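PDB 5EVI: beta-Lactamase/D-Alanine Carboxypeptidase from Pseudomonas syringae pv. tomato, which probably hydrolyses beta-lactam antibiotics to substituted beta-amino acids, as a class C beta-lactamase that would contribute to antibiotic resistance. Local coordinates for residues Gln56-Glu65 and Val195-Ala204; Thr115-Val125 and Tyr146-Pro157. All blocks are in the same frame, centred on the assembly; numbering follows the deposited sequence.

Contact 1. Residues Gln56-Glu65 and Val195-Ala204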
loop_
_atom_site.group_PDB
_atom_site.type_symbol
_atom_site.label_atom_id
_atom_site.label_comp_id
_atom_site.label_asym_id
_atom_site.label_seq_id
_atom_site.Cartn_x
_atom_site.Cartn_y
_atom_site.Cartn_z
ATOM N N GLN D 56 22.946 13.104 -6.652
ATOM C CA GLN D 56 22.931 11.838 -7.392
ATOM C C GLN D 56 21.579 11.729 -8.121
ATOM O O GLN D 56 20.541 11.970 -7.514
ATOM C CB GLN D 56 23.136 10.643 -6.457
ATOM C CG GLN D 56 23.383 9.341 -7.207
ATOM C CD GLN D 56 23.158 8.088 -6.388
ATOM O OE1 GLN D 56 22.053 7.844 -5.884
ATOM N NE2 GLN D 56 24.191 7.248 -6.292
ATOM N N PRO D 57 21.592 11.398 -9.427
ATOM C CA PRO D 57 20.330 11.357 -10.189
ATOM C C PRO D 57 19.378 10.240 -9.762
ATOM O O PRO D 57 19.808 9.155 -9.354
ATOM C CB PRO D 57 20.801 11.110 -11.618
ATOM C CG PRO D 57 22.047 10.308 -11.436
ATOM C CD PRO D 57 22.729 10.970 -10.265
ATOM N N VAL D 58 18.084 10.500 -9.905
ATOM C CA VAL D 58 17.087 9.489 -9.630
ATOM C C VAL D 58 17.226 8.415 -10.728
ATOM O O VAL D 58 17.317 8.736 -11.925
ATOM C CB VAL D 58 15.656 10.077 -9.583
ATOM C CG1 VAL D 58 14.615 8.981 -9.470
ATOM C CG2 VAL D 58 15.514 11.048 -8.414
ATOM N N SER D 59 17.277 7.160 -10.298
ATOM C CA SER D 59 17.210 5.999 -11.199
ATOM C C SER D 59 16.014 5.112 -10.868
ATOM O O SER D 59 15.367 5.241 -9.815
ATOM C CB SER D 59 18.487 5.157 -11.065
ATOM O OG SER D 59 18.472 4.418 -9.850
ATOM N N SER D 60 15.771 4.145 -11.738
ATOM C CA SER D 60 14.805 3.082 -11.446
ATOM C C SER D 60 15.230 2.151 -10.284
ATOM O O SER D 60 14.482 1.245 -9.933
ATOM C CB SER D 60 14.555 2.265 -12.710
ATOM O OG SER D 60 14.005 3.107 -13.706
ATOM N N ASP D 61 16.436 2.343 -9.731
ATOM C CA ASP D 61 16.919 1.590 -8.557
ATOM C C ASP D 61 17.030 2.412 -7.277
ATOM O O ASP D 61 17.311 1.868 -6.215
ATOM C CB ASP D 61 18.275 0.981 -8.892
ATOM C CG ASP D 61 18.229 0.172 -10.175
ATOM O OD1 ASP D 61 17.293 -0.657 -10.309
ATOM O OD2 ASP D 61 19.096 0.390 -11.055
ATOM N N THR D 62 16.838 3.721 -7.384
ATOM C CA THR D 62 16.686 4.593 -6.220
ATOM C C THR D 62 15.588 4.070 -5.295
ATOM O O THR D 62 14.487 3.796 -5.762
ATOM C CB THR D 62 16.277 5.982 -6.684
ATOM O OG1 THR D 62 17.234 6.462 -7.633
ATOM C CG2 THR D 62 16.162 6.960 -5.506
ATOM N N LEU D 63 15.881 3.987 -3.997
ATOM C CA LEU D 63 14.898 3.530 -2.994
ATOM C C LEU D 63 14.099 4.713 -2.454
ATOM O O LEU D 63 14.688 5.698 -1.984
ATOM C CB LEU D 63 15.584 2.805 -1.820
ATOM C CG LEU D 63 16.866 1.996 -2.059
ATOM C CD1 LEU D 63 17.319 1.346 -0.764
ATOM C CD2 LEU D 63 16.696 0.951 -3.147
ATOM N N PHE D 64 12.768 4.599 -2.525
ATOM C CA PHE D 64 11.827 5.543 -1.920
ATOM C C PHE D 64 11.032 4.855 -0.811
ATOM O O PHE D 64 10.664 3.675 -0.932
ATOM C CB PHE D 64 10.837 6.044 -2.972
ATOM C CG PHE D 64 11.473 6.817 -4.100
ATOM C CD1 PHE D 64 11.410 8.208 -4.134
ATOM C CD2 PHE D 64 12.108 6.154 -5.145
ATOM C CE1 PHE D 64 11.972 8.929 -5.166
ATOM C CE2 PHE D 64 12.683 6.866 -6.188
ATOM C CZ PHE D 64 12.620 8.258 -6.205
ATOM N N GLU D 65 10.778 5.600 0.276
ATOM C CA GLU D 65 9.818 5.197 1.311
ATOM C C GLU D 65 8.425 5.123 0.673
ATOM O O GLU D 65 7.969 6.090 0.056
ATOM C CB GLU D 65 9.813 6.204 2.471
ATOM C CG GLU D 65 11.061 6.178 3.355
ATOM C CD GLU D 65 11.161 7.375 4.316
ATOM O OE1 GLU D 65 10.193 8.150 4.430
ATOM O OE2 GLU D 65 12.234 7.574 4.943
ATOM N N VAL D 195 16.745 -1.076 5.489
ATOM C CA VAL D 195 17.713 -0.946 4.400
ATOM C C VAL D 195 19.107 -1.348 4.900
ATOM O O VAL D 195 19.574 -0.813 5.909
ATOM C CB VAL D 195 17.765 0.492 3.832
ATOM C CG1 VAL D 195 18.805 0.602 2.714
ATOM C CG2 VAL D 195 16.389 0.917 3.335
ATOM N N PRO D 196 19.776 -2.290 4.201
ATOM C CA PRO D 196 21.147 -2.642 4.597
ATOM C C PRO D 196 22.152 -1.515 4.368
ATOM O O PRO D 196 21.839 -0.522 3.710
ATOM C CB PRO D 196 21.486 -3.839 3.697
ATOM C CG PRO D 196 20.190 -4.334 3.167
ATOM C CD PRO D 196 19.288 -3.148 3.104
ATOM N N ASP D 197 23.359 -1.693 4.893
ATOM C CA ASP D 197 24.412 -0.674 4.797
ATOM C C ASP D 197 24.968 -0.525 3.374
ATOM O O ASP D 197 25.330 0.583 2.968
ATOM C CB ASP D 197 25.544 -0.980 5.786
ATOM C CG ASP D 197 25.070 -0.985 7.233
ATOM O OD1 ASP D 197 24.361 -0.036 7.632
ATOM O OD2 ASP D 197 25.397 -1.942 7.968
ATOM N N ASP D 198 25.027 -1.625 2.623
ATOM C CA ASP D 198 25.488 -1.592 1.225
ATOM C C ASP D 198 24.448 -1.032 0.234
ATOM O O ASP D 198 24.815 -0.650 -0.878
ATOM C CB ASP D 198 26.009 -2.973 0.774
ATOM C CG ASP D 198 24.898 -3.991 0.525
ATOM O OD1 ASP D 198 23.910 -4.014 1.283
ATOM O OD2 ASP D 198 25.032 -4.787 -0.426
ATOM N N LYS D 199 23.169 -0.995 0.630
ATOM C CA LYS D 199 22.093 -0.379 -0.174
ATOM C C LYS D 199 21.660 1.001 0.346
ATOM O O LYS D 199 20.694 1.579 -0.163
ATOM C CB LYS D 199 20.868 -1.306 -0.233
ATOM C CG LYS D 199 21.154 -2.717 -0.721
ATOM C CD LYS D 199 21.497 -2.744 -2.204
ATOM C CE LYS D 199 21.915 -4.134 -2.659
ATOM N NZ LYS D 199 22.664 -4.084 -3.945
ATOM N N GLN D 200 22.375 1.528 1.341
ATOM C CA GLN D 200 22.107 2.860 1.890
ATOM C C GLN D 200 22.389 3.954 0.849
ATOM O O GLN D 200 21.680 4.960 0.796
ATOM C CB GLN D 200 22.941 3.089 3.163
ATOM C CG GLN D 200 22.419 4.180 4.087
ATOM C CD GLN D 200 21.037 3.884 4.646
ATOM O OE1 GLN D 200 20.639 2.725 4.795
ATOM N NE2 GLN D 200 20.292 4.940 4.954
ATOM N N THR D 201 23.423 3.731 0.032
ATOM C CA THR D 201 23.757 4.570 -1.140
ATOM C C THR D 201 22.578 4.952 -2.059
ATOM O O THR D 201 22.536 6.075 -2.561
ATOM C CB THR D 201 24.902 3.932 -1.989
ATOM O OG1 THR D 201 25.225 4.778 -3.102
ATOM C CG2 THR D 201 24.537 2.532 -2.512
ATOM N N LEU D 202 21.635 4.031 -2.265
ATOM C CA LEU D 202 20.484 4.249 -3.162
ATOM C C LEU D 202 19.242 4.857 -2.484
ATOM O O LEU D 202 18.262 5.162 -3.171
ATOM C CB LEU D 202 20.091 2.932 -3.843
ATOM C CG LEU D 202 21.116 2.334 -4.810
ATOM C CD1 LEU D 202 20.755 0.897 -5.151
ATOM C CD2 LEU D 202 21.236 3.183 -6.071
ATOM N N TYR D 203 19.284 5.024 -1.161
ATOM C CA TYR D 203 18.176 5.601 -0.393
ATOM C C TYR D 203 18.067 7.114 -0.664
ATOM O O TYR D 203 18.997 7.883 -0.397
ATOM C CB TYR D 203 18.385 5.322 1.110
ATOM C CG TYR D 203 17.172 5.394 2.027
ATOM C CD1 TYR D 203 17.264 4.926 3.337
ATOM C CD2 TYR D 203 15.937 5.915 1.610
ATOM C CE1 TYR D 203 16.181 4.981 4.208
ATOM C CE2 TYR D 203 14.851 5.975 2.479
ATOM C CZ TYR D 203 14.976 5.499 3.770
ATOM O OH TYR D 203 13.915 5.562 4.643
ATOM N N ALA D 204 16.931 7.534 -1.212
ATOM C CA ALA D 204 16.677 8.946 -1.493
ATOM C C ALA D 204 16.465 9.738 -0.199
ATOM O O ALA D 204 16.084 9.178 0.825
ATOM C CB ALA D 204 15.458 9.092 -2.390
#

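Contact 2. Residues Thr115-Val125 and Tyr146-Pro157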
loop_
_atom_site.group_PDB
_atom_site.type_symbol
_atom_site.label_atom_id
_atom_site.label_comp_id
_atom_site.label_asym_id
_atom_site.label_seq_id
_atom_site.Cartn_x
_atom_site.Cartn_y
_atom_site.Cartn_z
ATOM N N THR D 115 -9.425 -4.145 6.058
ATOM C CA THR D 115 -10.417 -3.307 5.400
ATOM C C THR D 115 -10.794 -2.022 6.171
ATOM O O THR D 115 -11.627 -1.244 5.715
ATOM C CB THR D 115 -11.678 -4.134 5.141
ATOM O OG1 THR D 115 -12.216 -4.538 6.400
ATOM C CG2 THR D 115 -11.354 -5.349 4.315
ATOM N N HIS D 116 -10.191 -1.808 7.341
ATOM C CA HIS D 116 -10.452 -0.604 8.194
ATOM C C HIS D 116 -11.878 -0.502 8.809
ATOM O O HIS D 116 -12.308 0.605 9.143
ATOM C CB HIS D 116 -10.124 0.707 7.444
ATOM C CG HIS D 116 -8.862 0.654 6.634
ATOM N ND1 HIS D 116 -8.862 0.586 5.260
ATOM C CD2 HIS D 116 -7.561 0.669 7.009
ATOM C CE1 HIS D 116 -7.612 0.535 4.826
ATOM N NE2 HIS D 116 -6.805 0.566 5.865
ATOM N N THR D 117 -12.580 -1.634 8.970
ATOM C CA THR D 117 -13.979 -1.639 9.416
ATOM C C THR D 117 -14.203 -2.382 10.752
ATOM O O THR D 117 -15.330 -2.782 11.042
ATOM C CB THR D 117 -14.891 -2.267 8.332
ATOM O OG1 THR D 117 -14.489 -3.615 8.116
ATOM C CG2 THR D 117 -14.817 -1.484 7.005
ATOM N N ALA D 118 -13.146 -2.528 11.559
ATOM C CA ALA D 118 -13.208 -3.232 12.853
ATOM C C ALA D 118 -14.218 -2.602 13.799
ATOM O O ALA D 118 -15.113 -3.277 14.321
ATOM C CB ALA D 118 -11.835 -3.244 13.522
ATOM N N GLY D 119 -14.062 -1.306 14.017
ATOM C CA GLY D 119 -14.936 -0.581 14.956
ATOM C C GLY D 119 -14.597 0.881 15.239
ATOM O O GLY D 119 -15.378 1.572 15.922
ATOM N N GLY D 120 -13.450 1.357 14.740
ATOM C CA GLY D 120 -13.007 2.730 14.954
ATOM C C GLY D 120 -11.677 2.709 15.682
ATOM O O GLY D 120 -11.587 2.275 16.841
ATOM N N PHE D 121 -10.637 3.131 14.977
ATOM C CA PHE D 121 -9.350 3.414 15.579
ATOM C C PHE D 121 -8.942 4.845 15.215
ATOM O O PHE D 121 -9.433 5.388 14.222
ATOM C CB PHE D 121 -8.289 2.434 15.066
ATOM C CG PHE D 121 -8.404 1.044 15.634
ATOM C CD1 PHE D 121 -7.699 0.687 16.781
ATOM C CD2 PHE D 121 -9.197 0.082 15.013
ATOM C CE1 PHE D 121 -7.790 -0.599 17.305
ATOM C CE2 PHE D 121 -9.294 -1.209 15.527
ATOM C CZ PHE D 121 -8.584 -1.550 16.675
ATOM N N PRO D 122 -8.039 5.458 16.011
ATOM C CA PRO D 122 -7.342 6.670 15.583
ATOM C C PRO D 122 -6.388 6.346 14.447
ATOM O O PRO D 122 -5.902 5.230 14.388
ATOM C CB PRO D 122 -6.557 7.073 16.832
ATOM C CG PRO D 122 -6.300 5.786 17.522
ATOM C CD PRO D 122 -7.579 5.016 17.341
ATOM N N ILE D 123 -6.104 7.302 13.565
ATOM C CA ILE D 123 -5.241 7.002 12.408
ATOM C C ILE D 123 -3.851 6.512 12.825
ATOM O O ILE D 123 -3.331 5.567 12.227
ATOM C CB ILE D 123 -5.140 8.164 11.386
ATOM C CG1 ILE D 123 -4.422 7.686 10.113
ATOM C CG2 ILE D 123 -4.441 9.390 11.973
ATOM C CD1 ILE D 123 -4.711 8.538 8.901
ATOM N N GLN D 124 -3.275 7.133 13.853
ATOM C CA GLN D 124 -1.973 6.729 14.382
ATOM C C GLN D 124 -2.120 5.879 15.631
ATOM O O GLN D 124 -3.150 5.917 16.308
ATOM C CB GLN D 124 -1.119 7.959 14.728
ATOM C CG GLN D 124 -0.671 8.782 13.533
ATOM C CD GLN D 124 0.177 7.996 12.547
ATOM O OE1 GLN D 124 -0.121 7.958 11.350
ATOM N NE2 GLN D 124 1.243 7.360 13.044
ATOM N N VAL D 125 -1.061 5.126 15.927
ATOM C CA VAL D 125 -0.917 4.428 17.200
ATOM C C VAL D 125 -0.691 5.502 18.274
ATOM O O VAL D 125 0.268 6.251 18.159
ATOM C CB VAL D 125 0.290 3.456 17.177
ATOM C CG1 VAL D 125 0.569 2.876 18.566
ATOM C CG2 VAL D 125 0.054 2.342 16.155
ATOM N N TYR D 146 -18.522 1.704 16.500
ATOM C CA TYR D 146 -19.548 1.169 15.625
ATOM C C TYR D 146 -19.392 -0.342 15.457
ATOM O O TYR D 146 -18.355 -0.919 15.789
ATOM C CB TYR D 146 -19.534 1.890 14.272
ATOM C CG TYR D 146 -18.197 1.897 13.557
ATOM C CD1 TYR D 146 -17.805 0.828 12.751
ATOM C CD2 TYR D 146 -17.335 2.988 13.665
ATOM C CE1 TYR D 146 -16.592 0.842 12.068
ATOM C CE2 TYR D 146 -16.119 3.001 12.998
ATOM C CZ TYR D 146 -15.751 1.937 12.209
ATOM O OH TYR D 146 -14.549 1.987 11.564
ATOM N N LEU D 147 -20.464 -0.978 14.991
ATOM C CA LEU D 147 -20.487 -2.416 14.756
ATOM C C LEU D 147 -19.594 -2.720 13.555
ATOM O O LEU D 147 -19.509 -1.872 12.664
ATOM C CB LEU D 147 -21.923 -2.894 14.471
ATOM C CG LEU D 147 -22.928 -2.765 15.616
ATOM C CD1 LEU D 147 -24.345 -3.037 15.113
ATOM C CD2 LEU D 147 -22.551 -3.725 16.743
ATOM N N PRO D 148 -18.926 -3.906 13.530
ATOM C CA PRO D 148 -18.012 -4.248 12.428
ATOM C C PRO D 148 -18.677 -4.184 11.060
ATOM O O PRO D 148 -19.852 -4.597 10.905
ATOM C CB PRO D 148 -17.602 -5.684 12.741
ATOM C CG PRO D 148 -17.739 -5.803 14.217
ATOM C CD PRO D 148 -18.932 -4.967 14.560
ATOM N N GLY D 149 -17.952 -3.623 10.094
ATOM C CA GLY D 149 -18.441 -3.511 8.724
ATOM C C GLY D 149 -19.447 -2.409 8.446
ATOM O O GLY D 149 -19.804 -2.188 7.286
ATOM N N THR D 150 -19.881 -1.689 9.483
ATOM C CA THR D 150 -20.902 -0.656 9.325
ATOM C C THR D 150 -20.291 0.680 8.960
ATOM O O THR D 150 -20.943 1.512 8.340
ATOM C CB THR D 150 -21.750 -0.515 10.596
ATOM O OG1 THR D 150 -20.923 -0.117 11.688
ATOM C CG2 THR D 150 -22.402 -1.847 10.946
ATOM N N HIS D 151 -19.037 0.899 9.355
ATOM C CA HIS D 151 -18.317 2.114 8.983
ATOM C C HIS D 151 -16.870 1.777 8.634
ATOM O O HIS D 151 -16.415 0.646 8.864
ATOM C CB HIS D 151 -18.383 3.158 10.101
ATOM C CG HIS D 151 -19.773 3.628 10.429
ATOM N ND1 HIS D 151 -20.664 2.875 11.168
ATOM C CD2 HIS D 151 -20.413 4.784 10.135
ATOM C CE1 HIS D 151 -21.792 3.546 11.312
ATOM N NE2 HIS D 151 -21.667 4.709 10.697
ATOM N N ARG D 152 -16.176 2.754 8.056
ATOM C CA ARG D 152 -14.793 2.598 7.608
ATOM C C ARG D 152 -13.946 3.774 8.104
ATOM O O ARG D 152 -14.221 4.930 7.761
ATOM C CB ARG D 152 -14.754 2.491 6.086
ATOM C CG ARG D 152 -13.407 2.028 5.490
ATOM C CD ARG D 152 -12.492 3.207 5.227
ATOM N NE ARG D 152 -11.443 2.927 4.244
ATOM C CZ ARG D 152 -10.563 3.833 3.808
ATOM N NH1 ARG D 152 -10.598 5.094 4.242
ATOM N NH2 ARG D 152 -9.642 3.473 2.916
ATOM N N THR D 153 -12.910 3.446 8.877
ATOM C CA THR D 153 -12.013 4.411 9.489
ATOM C C THR D 153 -10.583 3.940 9.228
ATOM O O THR D 153 -10.084 3.020 9.860
ATOM C CB THR D 153 -12.333 4.539 10.990
ATOM O OG1 THR D 153 -13.722 4.822 11.109
ATOM C CG2 THR D 153 -11.552 5.649 11.662
ATOM N N TYR D 154 -9.954 4.562 8.246
ATOM C CA TYR D 154 -8.570 4.230 7.866
ATOM C C TYR D 154 -7.668 4.390 9.096
ATOM O O TYR D 154 -7.698 5.440 9.728
ATOM C CB TYR D 154 -8.120 5.172 6.767
ATOM C CG TYR D 154 -6.798 4.836 6.139
ATOM C CD1 TYR D 154 -6.734 3.939 5.078
ATOM C CD2 TYR D 154 -5.609 5.446 6.566
ATOM C CE1 TYR D 154 -5.537 3.634 4.464
ATOM C CE2 TYR D 154 -4.396 5.151 5.952
ATOM C CZ TYR D 154 -4.367 4.238 4.902
ATOM O OH TYR D 154 -3.174 3.927 4.278
ATOM N N ALA D 155 -6.906 3.363 9.462
ATOM C CA ALA D 155 -6.027 3.463 10.640
ATOM C C ALA D 155 -4.762 2.583 10.600
ATOM O O ALA D 155 -4.792 1.467 10.084
ATOM C CB ALA D 155 -6.836 3.179 11.910
ATOM N N ASN D 156 -3.665 3.070 11.183
ATOM C CA ASN D 156 -2.450 2.231 11.366
ATOM C C ASN D 156 -2.490 1.105 12.432
ATOM O O ASN D 156 -2.043 0.001 12.149
ATOM C CB ASN D 156 -1.211 3.119 11.554
ATOM C CG ASN D 156 -0.909 3.938 10.320
ATOM O OD1 ASN D 156 -1.376 3.613 9.233
ATOM N ND2 ASN D 156 -0.098 4.992 10.473
ATOM N N PRO D 157 -3.034 1.367 13.640
ATOM C CA PRO D 157 -3.096 0.290 14.648
ATOM C C PRO D 157 -3.733 -1.009 14.154
ATOM O O PRO D 157 -3.246 -2.094 14.462
ATOM C CB PRO D 157 -3.961 0.895 15.765
ATOM C CG PRO D 157 -3.829 2.371 15.583
ATOM C CD PRO D 157 -3.725 2.573 14.100
HETATM O O HOH W 1 -12.210 0.585 12.436
HETATM O O HOH W 2 -16.819 -3.416 16.495
#

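Contact 1. Residues Gln56-Glu65 and Val195-Ala204
L63 and the L202-A204 corner are tied by two backbone hydrogen bonds. L63 N donates to L202 O at 2.8 Å, and A204 N donates to L63 O at 3.0 Å, so L63 uses both of its backbone polar atoms on residues flanking Y203. This is a single bridge of parallel type.

Apolar contacts surround it. The L63 side chain is swung well off a staggered position (chi1 -32°), which carries CD1 toward V195 CG1, tip to tip at 3.9 Å, and to 3.4 Å from K199 O. Its CG rests 3.8 Å from L202 CB, and the leucyl branches of L202 continue over the carbonyl of D61. A204 brings just a methyl: its CB meets T62 CG2 at 3.8 Å.

Both segments are irregular loops, one leading from strand 43-48 toward helix 70-83, the other approaching strand 206-207 in this class C beta-lactamase fold. A type I turn from S59 to T62 shapes the first, reinforced by an ST turn in which S59 OG accepts from D61 N. T62 suits the turn's end because its two branches divide the work: OG1 accepts from S59 N at 2.8 Å while CG2 faces A204. The D61 carboxylate forms a salt bridge with R233 of helix 232-243.

The polar link between side chains is Y203 OH to the anti lone pair of E65 OE2, 2.6 Å, with carboxylate and ring planes 67° apart. Besides this phenol, E65 OE2 accepts from V216 N, and OE1 is hydrogen-bonded to T322 OG1. The aromatic ring of Y203 also makes a cation-pi contact with R215.

Contact 2. Residues Thr115-Val125 and Tyr146-Pro157
The Y154-A155-N156 stretch, which fits the (S/Y)xN element of serine beta-lactamases, is fastened here to the loop after helix 112-115: N156 N donates to I123 O at 2.7 Å. A155 stands at the N-cap position of helix 156-169, where its small CB can lie 3.6 Å from F121 CB. Beyond it F121 CD1 rests against P157 CB, and V125 packs on the same residue; proline suits a first helical turn, where the missing N-H costs no helix hydrogen bond.

H116, with positive phi, is the first residue to leave helix 112-115. Its O accepts from T153 N at 2.9 Å, and its ring lies beside that of Y154, obliquely, with centroids 4.6 Å apart and planes at 39°. One residue on, T117 O accepts from G149 N at 2.9 Å.

The Y146 ring lies over G119. With CG held between backbone N and carbonyl carbon (chi1 55°), it turns one face to G119 CA, a CH-pi contact 3.8 Å from the centroid, while H151 CB lies against the opposite face. Close beside this ring, G120 has positive phi, which glycine adopts readily. Y146 OH and T153 OG1 share a hydrogen bond of 3.0 Å; T153 OG1 also bonds T298 OG1, and a water joins Y146 OH to G119 N. R152 runs alongside H116 to a salt bridge with E276.

Y154 OH is hydrogen-bonded to S68, K71 and K318, N156 OD1 to K71, and a sulfate lies about 3 Å from the Y154 side chain. Such a cluster is consistent with the serine-lysine-tyrosine active site of class C beta-lactamases.

Overall arrangement
Contacts 1 and 2 lie on opposite sides of the chain's centre, their centres 34 Å apart and their nearest atoms about 12 Å apart, without touching. Along the chain contact 2 is nested within the loop that contact 1 closes, and most of the regular structure between 65 and 195 is helical. Segment 56-65 follows strand 43-48, outermost on one side of the large antiparallel sheet, whereas segment 146-157 contains 151-152, outermost on the other. Segment 56-65 leads directly to S68 and K71 at the start of helix 70-83, and segment 146-157 supplies Y154, which meets S68 and K71, and N156, which meets K71, in the probable active site.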